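Local coordinates for flavodoxin (Lactobacillus reuteri, PDB 5VEG), which binds flavin mononucleotide and probably acts as a low-potential electron donor to redox enzymes, in association with a bacterial microcompartment for propanediol use, at residues Ala33-Ala38 with Ile50-Leu55. Residues are numbered along the deposited sequence; the frame is centred on the assembly and turned at random.
Sequences AHVVYA and IVCDSL
With CG1 of V35 anti to the backbone N (chi1 176°) and SG of C52 anti to its own carbonyl carbon (chi1 -67°), C52 SG is brought against the branch of V35. The sulfur sits 3.7 Å from CB of V35, with CG2 close by and CG1 a little farther off, so the single soft atom lies against the branch point itself. Cysteine suits this place: its sulfur is apolar enough for the interior, and its one short arm fits where the CA atoms of V35 and C52 are 6.9 Å apart. CG2 of V35 also meets V51 CG1 and L55 CD1 more loosely. One turn on, CD1 of L55 reaches the CB of A33 at 3.9 Å, the small alanine leaving room for the longer leucine. Strand 31-38 and helix 43-56 are the first two elements of a right-handed beta-alpha-beta crossover in the flavodoxin fold; segments 33-38 and 50-55 run nearly antiparallel (169°), and strand 60-66, beside strand 31-38 in the sheet, also meets C52. On the helix's far side, S54 OG and S54 N grip the carbonyl O of I50 from opposite faces of its plane, near A169 of helix 159-176.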
loop_
_atom_site.group_PDB
_atom_site.type_symbol
_atom_site.label_atom_id
_atom_site.label_comp_id
_atom_site.label_asym_id
_atom_site.label_seq_id
_atom_site.Cartn_x
_atom_site.Cartn_y
_atom_site.Cartn_z
ATOM N N ALA A 33 10.547 5.229 -3.915
ATOM C CA ALA A 33 9.274 4.714 -3.445
ATOM C C ALA A 33 9.258 4.754 -1.928
ATOM O O ALA A 33 10.290 4.596 -1.273
ATOM C CB ALA A 33 9.011 3.281 -3.924
ATOM N N HIS A 34 8.076 4.984 -1.377
ATOM C CA HIS A 34 7.847 4.870 0.054
ATOM C C HIS A 34 6.714 3.874 0.270
ATOM O O HIS A 34 5.616 4.059 -0.264
ATOM C CB HIS A 34 7.524 6.237 0.662
ATOM C CG HIS A 34 7.774 6.313 2.136
ATOM N ND1 HIS A 34 8.288 7.436 2.754
ATOM C CD2 HIS A 34 7.569 5.404 3.118
ATOM C CE1 HIS A 34 8.385 7.216 4.053
ATOM N NE2 HIS A 34 7.959 5.988 4.300
ATOM N N VAL A 35 6.992 2.806 1.021
ATOM C CA VAL A 35 5.993 1.797 1.386
ATOM C C VAL A 35 5.692 1.949 2.866
ATOM O O VAL A 35 6.586 1.792 3.708
ATOM C CB VAL A 35 6.472 0.368 1.074
ATOM C CG1 VAL A 35 5.453 -0.650 1.552
ATOM C CG2 VAL A 35 6.730 0.200 -0.416
ATOM N N VAL A 36 4.447 2.257 3.199
ATOM C CA VAL A 36 4.039 2.256 4.595
ATOM C C VAL A 36 3.146 1.049 4.839
ATOM O O VAL A 36 2.398 0.608 3.959
ATOM C CB VAL A 36 3.336 3.560 5.029
ATOM C CG1 VAL A 36 4.293 4.765 4.866
ATOM C CG2 VAL A 36 2.059 3.770 4.251
ATOM N N TYR A 37 3.227 0.506 6.050
ATOM C CA TYR A 37 2.390 -0.629 6.412
ATOM C C TYR A 37 1.728 -0.371 7.752
ATOM O O TYR A 37 2.239 0.383 8.591
ATOM C CB TYR A 37 3.185 -1.957 6.466
ATOM C CG TYR A 37 4.313 -1.965 7.485
ATOM C CD1 TYR A 37 4.092 -2.358 8.806
ATOM C CD2 TYR A 37 5.600 -1.576 7.120
ATOM C CE1 TYR A 37 5.123 -2.348 9.733
ATOM C CE2 TYR A 37 6.631 -1.570 8.035
ATOM C CZ TYR A 37 6.388 -1.949 9.334
ATOM O OH TYR A 37 7.424 -1.942 10.231
ATOM N N ALA A 38 0.571 -0.999 7.939
ATOM C CA ALA A 38 -0.054 -1.108 9.249
ATOM C C ALA A 38 -0.193 -2.584 9.568
ATOM O O ALA A 38 -0.567 -3.376 8.697
ATOM C CB ALA A 38 -1.414 -0.418 9.292
ATOM N N ILE A 50 7.689 -7.770 0.907
ATOM C CA ILE A 50 7.748 -8.349 -0.431
ATOM C C ILE A 50 7.707 -7.255 -1.488
ATOM O O ILE A 50 8.413 -7.328 -2.498
ATOM C CB ILE A 50 6.607 -9.365 -0.623
ATOM C CG1 ILE A 50 6.793 -10.544 0.346
ATOM C CG2 ILE A 50 6.539 -9.829 -2.076
ATOM C CD1 ILE A 50 5.522 -11.409 0.566
ATOM N N VAL A 51 6.882 -6.228 -1.277
ATOM C CA VAL A 51 6.793 -5.148 -2.257
ATOM C C VAL A 51 8.091 -4.342 -2.283
ATOM O O VAL A 51 8.596 -3.990 -3.356
ATOM C CB VAL A 51 5.565 -4.261 -1.963
ATOM C CG1 VAL A 51 5.543 -3.059 -2.904
ATOM C CG2 VAL A 51 4.239 -5.086 -2.089
ATOM N N CYS A 52 8.663 -4.060 -1.110
ATOM C CA CYS A 52 9.945 -3.359 -1.054
ATOM C C CYS A 52 11.038 -4.137 -1.768
ATOM O O CYS A 52 11.857 -3.554 -2.489
ATOM C CB CYS A 52 10.363 -3.121 0.390
ATOM S SG CYS A 52 9.330 -1.993 1.263
ATOM N N ASP A 53 11.077 -5.456 -1.567
ATOM C CA ASP A 53 12.055 -6.289 -2.253
ATOM C C ASP A 53 11.870 -6.217 -3.764
ATOM O O ASP A 53 12.837 -6.015 -4.505
ATOM C CB ASP A 53 11.951 -7.739 -1.768
ATOM C CG ASP A 53 12.506 -7.933 -0.363
ATOM O OD1 ASP A 53 13.287 -7.067 0.101
ATOM O OD2 ASP A 53 12.156 -8.955 0.277
ATOM N N SER A 54 10.632 -6.393 -4.247
ATOM C CA SER A 54 10.401 -6.373 -5.691
ATOM C C SER A 54 10.727 -5.007 -6.295
ATOM O O SER A 54 11.255 -4.926 -7.412
ATOM C CB SER A 54 8.956 -6.757 -6.016
ATOM O OG SER A 54 8.562 -7.922 -5.310
ATOM N N LEU A 55 10.405 -3.921 -5.586
ATOM C CA LEU A 55 10.759 -2.599 -6.091
ATOM C C LEU A 55 12.274 -2.415 -6.112
ATOM O O LEU A 55 12.832 -1.960 -7.118
ATOM C CB LEU A 55 10.074 -1.510 -5.258
ATOM C CG LEU A 55 8.543 -1.416 -5.432
ATOM C CD1 LEU A 55 7.944 -0.467 -4.406
ATOM C CD2 LEU A 55 8.140 -0.975 -6.834
#